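PDB 4CCY: carboxylesterase YbfK from Bacillus subtilis, which hydrolyses carboxylic esters to an alcohol and a carboxylate, as a member of the alpha/beta hydrolase superfamily. Local coordinates for residues Asp87-Gly90 / Ile96-Ala99; Ala99-Glu102 / Asp106-Glu109; His134-Leu139 / Tyr222-Gln227; Met251-Ala256 / Ala265-Asn270. All blocks are in the same frame, centred on the assembly; numbering follows the deposited sequence.

Overall arrangement
From the N terminus, interaction 1 comes first. It closes the short loop between strand 82-86 and strand 96-97. Interaction 2 starts at A99, where interaction 1 ends, and folds 99-102 onto the start of helix 104-118. I89 and M101 touch between these two. Interaction 3 spans 83 residues and brings 222-227 back onto helix 130-141, whose H134 and N137 also pack on F107 of interaction 2. Interaction 4 closes the short link between helix 249-259 and strand 264-268. R255 joins it to F224 and D226 of interaction 3. The four contacts follow in series along the chain. None is nested in or crosses another. Interactions 1 and 4 lie on opposite sides of the chain's centre.

Interaction 1: Asp87-Gly90 / Ile96-Ala99; sequences DIIG and IPSA
The I89 side chain lies along the peptide that joins I96 to P97. Its outer methyl, CD1, reaches the carbonyl end, with CD1 3.7 Å from I96 O. One carbon further in, I89 CG1 rests against the start of the proline, 3.9 Å from P97 CA. The same I89 CG1 meets the ring side chain at P97 CG, at 4.2 Å. The first torsion sets this up: CG1 is roughly anti to the backbone N of I89 (chi1 -155°), and the chain then runs on extended to CD1. The proline ring in turn leans over the peptide between I89 and G90, where P97 CG is 3.9 Å from G90 N. G90 itself has a positive phi (96°). The nearest pair of CA atoms is G90 CA and P97 CA, 5.9 Å apart.

The contact closes the loop between strand 82-86 and strand 96-97. Strand 96-97 pairs with strand 42-49, through I96 and K43. The loop is also pinned by polar bonds of its own: D87 O to S95 OG, and I88 O to N93 ND2. I89 packs on W110 of helix 104-118 as well.

No hydrogen bond passes between 87-90 and 96-99. What joins them is carbon against carbon and carbon against backbone. Such contacts are not directional. The fit therefore rests on the shapes of I89 and the proline ring, while the hydrogen bonds around the loop probably fix the course of the backbone.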
loop_
_atom_site.group_PDB
_atom_site.type_symbol
_atom_site.label_atom_id
_atom_site.label_comp_id
_atom_site.label_asym_id
_atom_site.label_seq_id
_atom_site.Cartn_x
_atom_site.Cartn_y
_atom_site.Cartn_z
ATOM N N ASP A 87 -6.593 3.949 -4.696
ATOM C CA ASP A 87 -6.463 4.840 -3.532
ATOM C C ASP A 87 -7.271 4.259 -2.389
ATOM O O ASP A 87 -8.481 4.126 -2.498
ATOM C CB ASP A 87 -6.924 6.282 -3.841
ATOM C CG ASP A 87 -5.812 7.149 -4.439
ATOM O OD1 ASP A 87 -4.687 6.634 -4.666
ATOM O OD2 ASP A 87 -6.064 8.346 -4.723
ATOM N N ILE A 88 -6.598 3.895 -1.304
ATOM C CA ILE A 88 -7.281 3.227 -0.196
ATOM C C ILE A 88 -8.271 4.196 0.437
ATOM O O ILE A 88 -7.898 5.271 0.894
ATOM C CB ILE A 88 -6.285 2.660 0.852
ATOM C CG1 ILE A 88 -5.343 1.642 0.186
ATOM C CG2 ILE A 88 -7.046 2.046 2.033
ATOM C CD1 ILE A 88 -4.053 1.405 0.949
ATOM N N ILE A 89 -9.539 3.803 0.428
ATOM C CA ILE A 89 -10.610 4.634 0.920
ATOM C C ILE A 89 -10.486 4.787 2.440
ATOM O O ILE A 89 -10.198 3.812 3.150
ATOM C CB ILE A 89 -11.979 4.084 0.439
ATOM C CG1 ILE A 89 -13.038 5.199 0.388
ATOM C CG2 ILE A 89 -12.430 2.862 1.237
ATOM C CD1 ILE A 89 -14.191 4.871 -0.560
ATOM N N GLY A 90 -10.638 6.018 2.921
ATOM C CA GLY A 90 -10.464 6.311 4.347
ATOM C C GLY A 90 -9.073 6.814 4.704
ATOM O O GLY A 90 -8.766 7.061 5.876
ATOM N N ILE A 96 -13.427 8.682 -1.907
ATOM C CA ILE A 96 -14.426 9.463 -1.153
ATOM C C ILE A 96 -15.277 8.572 -0.241
ATOM O O ILE A 96 -16.221 7.925 -0.695
ATOM C CB ILE A 96 -15.348 10.269 -2.103
ATOM C CG1 ILE A 96 -14.527 11.070 -3.112
ATOM C CG2 ILE A 96 -16.289 11.182 -1.319
ATOM C CD1 ILE A 96 -15.201 11.179 -4.462
ATOM N N PRO A 97 -14.953 8.543 1.052
ATOM C CA PRO A 97 -15.646 7.612 1.942
ATOM C C PRO A 97 -17.150 7.899 2.079
ATOM O O PRO A 97 -17.556 9.049 2.200
ATOM C CB PRO A 97 -14.938 7.812 3.296
ATOM C CG PRO A 97 -13.622 8.451 2.976
ATOM C CD PRO A 97 -13.857 9.268 1.729
ATOM N N SER A 98 -17.953 6.842 2.006
ATOM C CA SER A 98 -19.339 6.876 2.461
ATOM C C SER A 98 -19.371 6.180 3.830
ATOM O O SER A 98 -18.844 6.729 4.783
ATOM C CB SER A 98 -20.271 6.215 1.448
ATOM O OG SER A 98 -19.895 4.870 1.220
ATOM N N ALA A 99 -19.964 4.989 3.936
ATOM C CA ALA A 99 -19.848 4.183 5.160
ATOM C C ALA A 99 -18.384 3.938 5.520
ATOM O O ALA A 99 -17.580 3.556 4.665
ATOM C CB ALA A 99 -20.558 2.844 4.997
#

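Interaction 2: Ala99-Glu102 / Asp106-Glu109; sequences AAME and DFAE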
loop_
_atom_site.group_PDB
_atom_site.type_symbol
_atom_site.label_atom_id
_atom_site.label_comp_id
_atom_site.label_asym_id
_atom_site.label_seq_id
_atom_site.Cartn_x
_atom_site.Cartn_y
_atom_site.Cartn_z
ATOM N N ALA A 99 -19.964 4.989 3.936
ATOM C CA ALA A 99 -19.848 4.183 5.160
ATOM C C ALA A 99 -18.384 3.938 5.520
ATOM O O ALA A 99 -17.580 3.556 4.665
ATOM C CB ALA A 99 -20.558 2.844 4.997
ATOM N N ALA A 100 -18.039 4.162 6.782
ATOM C CA ALA A 100 -16.681 3.923 7.252
ATOM C C ALA A 100 -16.305 2.440 7.127
ATOM O O ALA A 100 -17.075 1.548 7.505
ATOM C CB ALA A 100 -16.515 4.403 8.688
ATOM N N MET A 101 -15.118 2.198 6.588
ATOM C CA MET A 101 -14.575 0.867 6.439
ATOM C C MET A 101 -13.808 0.561 7.716
ATOM O O MET A 101 -12.811 1.223 8.001
ATOM C CB MET A 101 -13.665 0.859 5.215
ATOM C CG MET A 101 -13.349 -0.509 4.672
ATOM S SD MET A 101 -12.315 -0.391 3.218
ATOM C CE MET A 101 -10.930 0.591 3.821
ATOM N N GLU A 102 -14.279 -0.418 8.494
ATOM C CA GLU A 102 -13.862 -0.558 9.906
ATOM C C GLU A 102 -13.186 -1.859 10.329
ATOM O O GLU A 102 -12.259 -1.845 11.139
ATOM C CB GLU A 102 -15.035 -0.297 10.850
ATOM C CG GLU A 102 -15.464 1.161 10.886
ATOM C CD GLU A 102 -16.551 1.430 11.897
ATOM O OE1 GLU A 102 -17.511 0.631 11.984
ATOM O OE2 GLU A 102 -16.444 2.461 12.595
ATOM N N ASP A 106 -14.714 -5.871 6.389
ATOM C CA ASP A 106 -14.965 -4.688 5.553
ATOM C C ASP A 106 -13.883 -4.469 4.487
ATOM O O ASP A 106 -14.207 -4.250 3.314
ATOM C CB ASP A 106 -15.058 -3.418 6.406
ATOM C CG ASP A 106 -16.298 -3.375 7.290
ATOM O OD1 ASP A 106 -17.258 -4.136 7.071
ATOM O OD2 ASP A 106 -16.295 -2.546 8.214
ATOM N N PHE A 107 -12.608 -4.524 4.894
ATOM C CA PHE A 107 -11.501 -4.273 3.969
ATOM C C PHE A 107 -11.595 -5.194 2.760
ATOM O O PHE A 107 -11.444 -4.741 1.629
ATOM C CB PHE A 107 -10.106 -4.450 4.627
ATOM C CG PHE A 107 -9.892 -3.633 5.876
ATOM C CD1 PHE A 107 -10.607 -2.444 6.107
ATOM C CD2 PHE A 107 -8.958 -4.041 6.823
ATOM C CE1 PHE A 107 -10.407 -1.708 7.273
ATOM C CE2 PHE A 107 -8.749 -3.308 7.973
ATOM C CZ PHE A 107 -9.467 -2.142 8.201
ATOM N N ALA A 108 -11.814 -6.485 3.012
ATOM C CA ALA A 108 -11.910 -7.472 1.935
ATOM C C ALA A 108 -13.171 -7.277 1.091
ATOM O O ALA A 108 -13.137 -7.471 -0.121
ATOM C CB ALA A 108 -11.817 -8.890 2.481
ATOM N N GLU A 109 -14.269 -6.867 1.719
ATOM C CA GLU A 109 -15.488 -6.544 0.959
ATOM C C GLU A 109 -15.292 -5.329 0.049
ATOM O O GLU A 109 -15.728 -5.343 -1.106
ATOM C CB GLU A 109 -16.721 -6.387 1.870
ATOM C CG GLU A 109 -17.218 -7.701 2.479
ATOM C CD GLU A 109 -17.622 -8.729 1.423
ATOM O OE1 GLU A 109 -18.435 -8.395 0.538
ATOM O OE2 GLU A 109 -17.134 -9.885 1.464
#
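A Met-aromatic contact, M101 beside F107, fastens the loop after strand 96-97 to the first turns of helix 104-118. M101 SD sits 5.3 Å from the centroid of the F107 ring and 77° off its normal. The sulfur thus faces the ring edge. M101 CG is closer, 3.6 Å from F107 CD1, and also lies at the edge near the ring plane. The chain is extended up to the sulfur and bends there (chi3 55°). The bend lifts M101 CE out of the ring plane beside the rim, 3.8 Å from F107 CD1. M101 CG also passes D106 CB at 3.8 Å.

The polar link runs from a backbone N-H to a side-chain carboxylate. E102 N donates to D106 OD2 at 2.9 Å, and the N-H...O angle is 154°. The oxygen uses its anti lone pair. D106 OD2 also has a second hydrogen bond from close by in the chain, and D106 N bonds to T103 OG1. F107 also meets the rings of H134 and F220.

Two bonds to one oxygen should restrain the rotation of the carboxylate. They should also stabilise its negative charge. The E102 carboxylate is of like charge, with E102 OE1 5.1 Å from D106 OD2, and probably acts against this.

Interaction 3: His134-Leu139 / Tyr222-Gln227; sequences HIVNFL and YVFTDQ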
loop_
_atom_site.group_PDB
_atom_site.type_symbol
_atom_site.label_atom_id
_atom_site.label_comp_id
_atom_site.label_asym_id
_atom_site.label_seq_id
_atom_site.Cartn_x
_atom_site.Cartn_y
_atom_site.Cartn_z
ATOM N N HIS A 134 -3.379 -4.819 3.659
ATOM C CA HIS A 134 -4.635 -5.109 2.938
ATOM C C HIS A 134 -4.523 -6.365 2.106
ATOM O O HIS A 134 -5.447 -7.200 2.066
ATOM C CB HIS A 134 -5.048 -3.934 2.060
ATOM C CG HIS A 134 -5.817 -2.872 2.797
ATOM N ND1 HIS A 134 -7.170 -2.880 2.882
ATOM C CD2 HIS A 134 -5.383 -1.760 3.502
ATOM C CE1 HIS A 134 -7.580 -1.825 3.617
ATOM N NE2 HIS A 134 -6.485 -1.137 4.001
ATOM N N ILE A 135 -3.383 -6.517 1.436
ATOM C CA ILE A 135 -3.177 -7.656 0.548
ATOM C C ILE A 135 -3.127 -8.976 1.305
ATOM O O ILE A 135 -3.745 -9.944 0.865
ATOM C CB ILE A 135 -1.970 -7.448 -0.391
ATOM C CG1 ILE A 135 -2.336 -6.401 -1.441
ATOM C CG2 ILE A 135 -1.572 -8.739 -1.097
ATOM C CD1 ILE A 135 -1.166 -5.677 -2.034
ATOM N N VAL A 136 -2.438 -9.015 2.442
ATOM C CA VAL A 136 -2.403 -10.228 3.257
ATOM C C VAL A 136 -3.819 -10.579 3.710
ATOM O O VAL A 136 -4.241 -11.733 3.601
ATOM C CB VAL A 136 -1.472 -10.099 4.472
ATOM C CG1 VAL A 136 -1.464 -11.392 5.283
ATOM C CG2 VAL A 136 -0.062 -9.736 4.021
ATOM N N ASN A 137 -4.557 -9.580 4.187
ATOM C CA ASN A 137 -5.955 -9.769 4.582
ATOM C C ASN A 137 -6.836 -10.264 3.425
ATOM O O ASN A 137 -7.646 -11.186 3.597
ATOM C CB ASN A 137 -6.533 -8.474 5.168
ATOM C CG ASN A 137 -7.935 -8.663 5.713
ATOM O OD1 ASN A 137 -8.127 -9.371 6.708
ATOM N ND2 ASN A 137 -8.926 -8.030 5.068
ATOM N N PHE A 138 -6.666 -9.648 2.251
ATOM C CA PHE A 138 -7.405 -10.051 1.043
ATOM C C PHE A 138 -7.120 -11.486 0.577
ATOM O O PHE A 138 -8.051 -12.247 0.318
ATOM C CB PHE A 138 -7.199 -9.036 -0.113
ATOM C CG PHE A 138 -8.149 -9.243 -1.271
ATOM C CD1 PHE A 138 -9.509 -9.032 -1.112
ATOM C CD2 PHE A 138 -7.679 -9.677 -2.516
ATOM C CE1 PHE A 138 -10.394 -9.237 -2.169
ATOM C CE2 PHE A 138 -8.552 -9.880 -3.576
ATOM C CZ PHE A 138 -9.912 -9.654 -3.404
ATOM N N LEU A 139 -5.847 -11.868 0.469
ATOM C CA LEU A 139 -5.511 -13.217 0.002
ATOM C C LEU A 139 -5.986 -14.301 0.989
ATOM O O LEU A 139 -6.261 -15.431 0.579
ATOM C CB LEU A 139 -4.010 -13.355 -0.313
ATOM C CG LEU A 139 -3.008 -13.164 0.829
ATOM C CD1 LEU A 139 -2.804 -14.452 1.608
ATOM C CD2 LEU A 139 -1.687 -12.636 0.294
ATOM N N TYR A 222 -2.878 -4.904 12.621
ATOM C CA TYR A 222 -3.128 -6.272 13.037
ATOM C C TYR A 222 -1.934 -7.187 12.753
ATOM O O TYR A 222 -1.284 -7.067 11.723
ATOM C CB TYR A 222 -4.410 -6.809 12.384
ATOM C CG TYR A 222 -4.759 -8.228 12.759
ATOM C CD1 TYR A 222 -5.024 -8.578 14.087
ATOM C CD2 TYR A 222 -4.833 -9.223 11.790
ATOM C CE1 TYR A 222 -5.349 -9.886 14.433
ATOM C CE2 TYR A 222 -5.166 -10.535 12.123
ATOM C CZ TYR A 222 -5.424 -10.856 13.444
ATOM O OH TYR A 222 -5.751 -12.144 13.772
ATOM N N VAL A 223 -1.635 -8.068 13.700
ATOM C CA VAL A 223 -0.649 -9.139 13.491
ATOM C C VAL A 223 -1.408 -10.445 13.224
ATOM O O VAL A 223 -2.167 -10.925 14.067
ATOM C CB VAL A 223 0.308 -9.282 14.705
ATOM C CG1 VAL A 223 1.238 -10.482 14.535
ATOM C CG2 VAL A 223 1.101 -7.995 14.920
ATOM N N PHE A 224 -1.217 -11.015 12.046
ATOM C CA PHE A 224 -1.905 -12.264 11.711
ATOM C C PHE A 224 -1.376 -13.397 12.581
ATOM O O PHE A 224 -0.182 -13.432 12.886
ATOM C CB PHE A 224 -1.783 -12.563 10.217
ATOM C CG PHE A 224 -2.467 -11.540 9.357
ATOM C CD1 PHE A 224 -3.836 -11.622 9.114
ATOM C CD2 PHE A 224 -1.758 -10.454 8.848
ATOM C CE1 PHE A 224 -4.478 -10.651 8.350
ATOM C CE2 PHE A 224 -2.391 -9.489 8.092
ATOM C CZ PHE A 224 -3.749 -9.586 7.835
ATOM N N THR A 225 -2.265 -14.289 13.021
ATOM C CA THR A 225 -1.871 -15.375 13.924
ATOM C C THR A 225 -1.139 -16.466 13.145
ATOM O O THR A 225 -1.227 -16.508 11.920
ATOM C CB THR A 225 -3.082 -16.032 14.606
ATOM O OG1 THR A 225 -3.921 -16.623 13.602
ATOM C CG2 THR A 225 -3.863 -15.018 15.431
ATOM N N ASP A 226 -0.416 -17.336 13.855
ATOM C CA ASP A 226 0.177 -18.520 13.225
ATOM C C ASP A 226 -0.897 -19.263 12.444
ATOM O O ASP A 226 -0.683 -19.636 11.302
ATOM C CB ASP A 226 0.791 -19.458 14.269
ATOM C CG ASP A 226 1.957 -18.830 15.011
ATOM O OD1 ASP A 226 2.264 -17.643 14.785
ATOM O OD2 ASP A 226 2.570 -19.531 15.832
ATOM N N GLN A 227 -2.054 -19.447 13.076
ATOM C CA GLN A 227 -3.208 -20.112 12.474
ATOM C C GLN A 227 -3.574 -19.528 11.107
ATOM O O GLN A 227 -3.742 -20.273 10.140
ATOM C CB GLN A 227 -4.399 -20.081 13.449
ATOM C CG GLN A 227 -5.724 -20.597 12.908
ATOM C CD GLN A 227 -6.787 -20.750 13.994
ATOM O OE1 GLN A 227 -7.110 -19.794 14.707
ATOM N NE2 GLN A 227 -7.341 -21.949 14.120
#
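The side-chain amide of N137 is held at both ends: ND2 donates to R104 O, and OD1 accepts from R141 NE. The rest of N137 meets the far end of the F224 ring. F224 CZ is 3.7 Å from N137 N and 4.0 Å from N137 CB. The backbone N comes to the ring obliquely.

The ring meets V136, one residue earlier in the helix, through a CH-pi contact. V136 CG1 stands over one face, 3.8 Å from the centroid of the F224 ring and 23° off the normal. It is displaced toward the rim, and its nearest ring carbon is F224 CE2. CG1 is anti to the backbone N of V136 (chi1 -180°), which swings this methyl over the ring. On the opposite face lies Y222 CD2, 3.7 Å above the F224 ring plane. F224 is thus held between a valine methyl and the edge of the Y222 ring from its own segment.

R255 NH2 of helix 249-259 makes a hydrogen bond to F224 O and a salt bridge to D226 OD1, while the F224 ring points the other way, against helix 130-141. After F224, T225 is the N-cap of helix 226-230.

Helix 130-141 starts directly after S129, the probable charge-relay serine, about 11 Å from V136 between side chains. A helix that follows a GxSxG nucleophile elbow is a hallmark of the alpha/beta hydrolase fold.

Interaction 4: Met251-Ala256 / Ala265-Asn270; sequences MAFERA and AEIVKN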
loop_
_atom_site.group_PDB
_atom_site.type_symbol
_atom_site.label_atom_id
_atom_site.label_comp_id
_atom_site.label_asym_id
_atom_site.label_seq_id
_atom_site.Cartn_x
_atom_site.Cartn_y
_atom_site.Cartn_z
ATOM N N MET A 251 12.685 -10.570 12.867
ATOM C CA MET A 251 11.629 -11.384 13.470
ATOM C C MET A 251 10.414 -11.578 12.548
ATOM O O MET A 251 9.846 -12.653 12.504
ATOM C CB MET A 251 11.186 -10.772 14.805
ATOM C CG MET A 251 12.257 -10.795 15.899
ATOM S SD MET A 251 11.731 -9.994 17.434
ATOM C CE MET A 251 10.324 -11.001 17.923
ATOM N N ALA A 252 10.008 -10.530 11.835
ATOM C CA ALA A 252 8.896 -10.633 10.889
ATOM C C ALA A 252 9.263 -11.593 9.757
ATOM O O ALA A 252 8.474 -12.472 9.399
ATOM C CB ALA A 252 8.551 -9.263 10.337
ATOM N N PHE A 253 10.471 -11.425 9.215
ATOM C CA PHE A 253 11.033 -12.329 8.205
ATOM C C PHE A 253 11.080 -13.797 8.670
ATOM O O PHE A 253 10.533 -14.685 8.000
ATOM C CB PHE A 253 12.423 -11.838 7.761
ATOM C CG PHE A 253 13.215 -12.869 7.010
ATOM C CD1 PHE A 253 12.999 -13.076 5.650
ATOM C CD2 PHE A 253 14.174 -13.650 7.670
ATOM C CE1 PHE A 253 13.722 -14.033 4.959
ATOM C CE2 PHE A 253 14.905 -14.609 6.981
ATOM C CZ PHE A 253 14.681 -14.802 5.624
ATOM N N GLU A 254 11.724 -14.044 9.813
ATOM C CA GLU A 254 11.791 -15.390 10.387
ATOM C C GLU A 254 10.401 -16.031 10.560
ATOM O O GLU A 254 10.164 -17.174 10.124
ATOM C CB GLU A 254 12.559 -15.385 11.718
ATOM C CG GLU A 254 14.064 -15.230 11.548
ATOM C CD GLU A 254 14.837 -15.460 12.835
ATOM O OE1 GLU A 254 14.361 -16.230 13.702
ATOM O OE2 GLU A 254 15.936 -14.884 12.978
ATOM N N ARG A 255 9.486 -15.282 11.176
ATOM C CA ARG A 255 8.114 -15.747 11.392
ATOM C C ARG A 255 7.387 -16.085 10.074
ATOM O O ARG A 255 6.830 -17.175 9.926
ATOM C CB ARG A 255 7.325 -14.722 12.226
ATOM C CG ARG A 255 6.067 -15.287 12.841
ATOM C CD ARG A 255 5.355 -14.323 13.786
ATOM N NE ARG A 255 4.039 -14.876 14.096
ATOM C CZ ARG A 255 2.882 -14.457 13.582
ATOM N NH1 ARG A 255 2.836 -13.415 12.764
ATOM N NH2 ARG A 255 1.750 -15.076 13.918
ATOM N N ALA A 256 7.408 -15.160 9.122
ATOM C CA ALA A 256 6.767 -15.384 7.824
ATOM C C ALA A 256 7.353 -16.602 7.101
ATOM O O ALA A 256 6.613 -17.434 6.572
ATOM C CB ALA A 256 6.888 -14.146 6.953
ATOM N N ALA A 265 10.501 -14.726 0.884
ATOM C CA ALA A 265 10.696 -13.590 1.781
ATOM C C ALA A 265 12.167 -13.194 1.790
ATOM O O ALA A 265 13.046 -14.063 1.738
ATOM C CB ALA A 265 10.219 -13.931 3.186
ATOM N N GLU A 266 12.422 -11.884 1.851
ATOM C CA GLU A 266 13.771 -11.349 1.823
ATOM C C GLU A 266 13.879 -10.018 2.545
ATOM O O GLU A 266 12.885 -9.304 2.729
ATOM C CB GLU A 266 14.274 -11.204 0.370
ATOM C CG GLU A 266 13.458 -10.254 -0.501
ATOM C CD GLU A 266 13.924 -10.231 -1.951
ATOM O OE1 GLU A 266 13.521 -11.097 -2.727
ATOM O OE2 GLU A 266 14.712 -9.359 -2.325
ATOM N N ILE A 267 15.106 -9.676 2.922
ATOM C CA ILE A 267 15.414 -8.390 3.513
ATOM C C ILE A 267 16.466 -7.701 2.632
ATOM O O ILE A 267 17.575 -8.213 2.447
ATOM C CB ILE A 267 15.905 -8.544 4.971
ATOM C CG1 ILE A 267 14.822 -9.228 5.845
ATOM C CG2 ILE A 267 16.306 -7.194 5.539
ATOM C CD1 ILE A 267 15.314 -9.725 7.193
ATOM N N VAL A 268 16.103 -6.541 2.094
ATOM C CA VAL A 268 16.910 -5.836 1.100
ATOM C C VAL A 268 17.866 -4.829 1.767
ATOM O O VAL A 268 17.475 -4.074 2.669
ATOM C CB VAL A 268 15.990 -5.148 0.069
ATOM C CG1 VAL A 268 16.789 -4.392 -0.988
ATOM C CG2 VAL A 268 15.071 -6.177 -0.582
ATOM N N LYS A 269 19.129 -4.868 1.344
ATOM C CA LYS A 269 20.172 -3.979 1.842
ATOM C C LYS A 269 19.970 -2.555 1.383
ATOM O O LYS A 269 19.469 -2.309 0.284
ATOM C CB LYS A 269 21.544 -4.429 1.353
ATOM C CG LYS A 269 22.224 -5.446 2.237
ATOM C CD LYS A 269 23.579 -5.833 1.655
ATOM C CE LYS A 269 24.720 -5.137 2.375
ATOM N NZ LYS A 269 25.980 -5.931 2.278
ATOM N N ASN A 270 20.389 -1.629 2.242
ATOM C CA ASN A 270 20.455 -0.200 1.929
ATOM C C ASN A 270 19.081 0.368 1.642
ATOM O O ASN A 270 18.900 1.197 0.739
ATOM C CB ASN A 270 21.436 0.075 0.773
ATOM C CG ASN A 270 22.858 -0.385 1.085
ATOM O OD1 ASN A 270 23.372 -0.155 2.173
ATOM N ND2 ASN A 270 23.500 -1.024 0.116
#
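F253 holds CG anti to its backbone N (chi1 165°), and I267 places CG1 beside its own N (chi1 -60°), with CD1 stretched away beyond it. These torsions send the phenyl ring off the helix toward the strand and the isoleucine methyl back toward the root of that ring. I267 CD1 lies 3.6 Å from F253 CB and 3.8 Å from F253 CG. It meets the ring obliquely. The other end of the contact is A265. A265 CB is 3.8 Å from F253 CD1, and F253 CE1 comes to 3.3 Å from A265 O. That carbonyl oxygen lies at the ring edge, near the plane.

Helix 249-259 and strand 264-268 run nearly antiparallel here, at 163°, with their axes 8.6 Å apart. They belong to the beta-alpha-beta unit that begins with strand 236-241, beside which strand 264-268 is paired in parallel. A252 and A256 of the helix pack on F240 and L238 of strand 236-241. The I267 side chain is about 7 Å from that of E244, the probable charge-relay acid, and about 8 Å from a bound sodium ion.

No hydrogen bond crosses between the segments. The contact is apolar, with one polar touch: the ring hydrogens at the edge are weakly positive and probably attract A265 O modestly. This contact therefore probably rests on close apolar packing and burial of carbon surface, with little directional restraint.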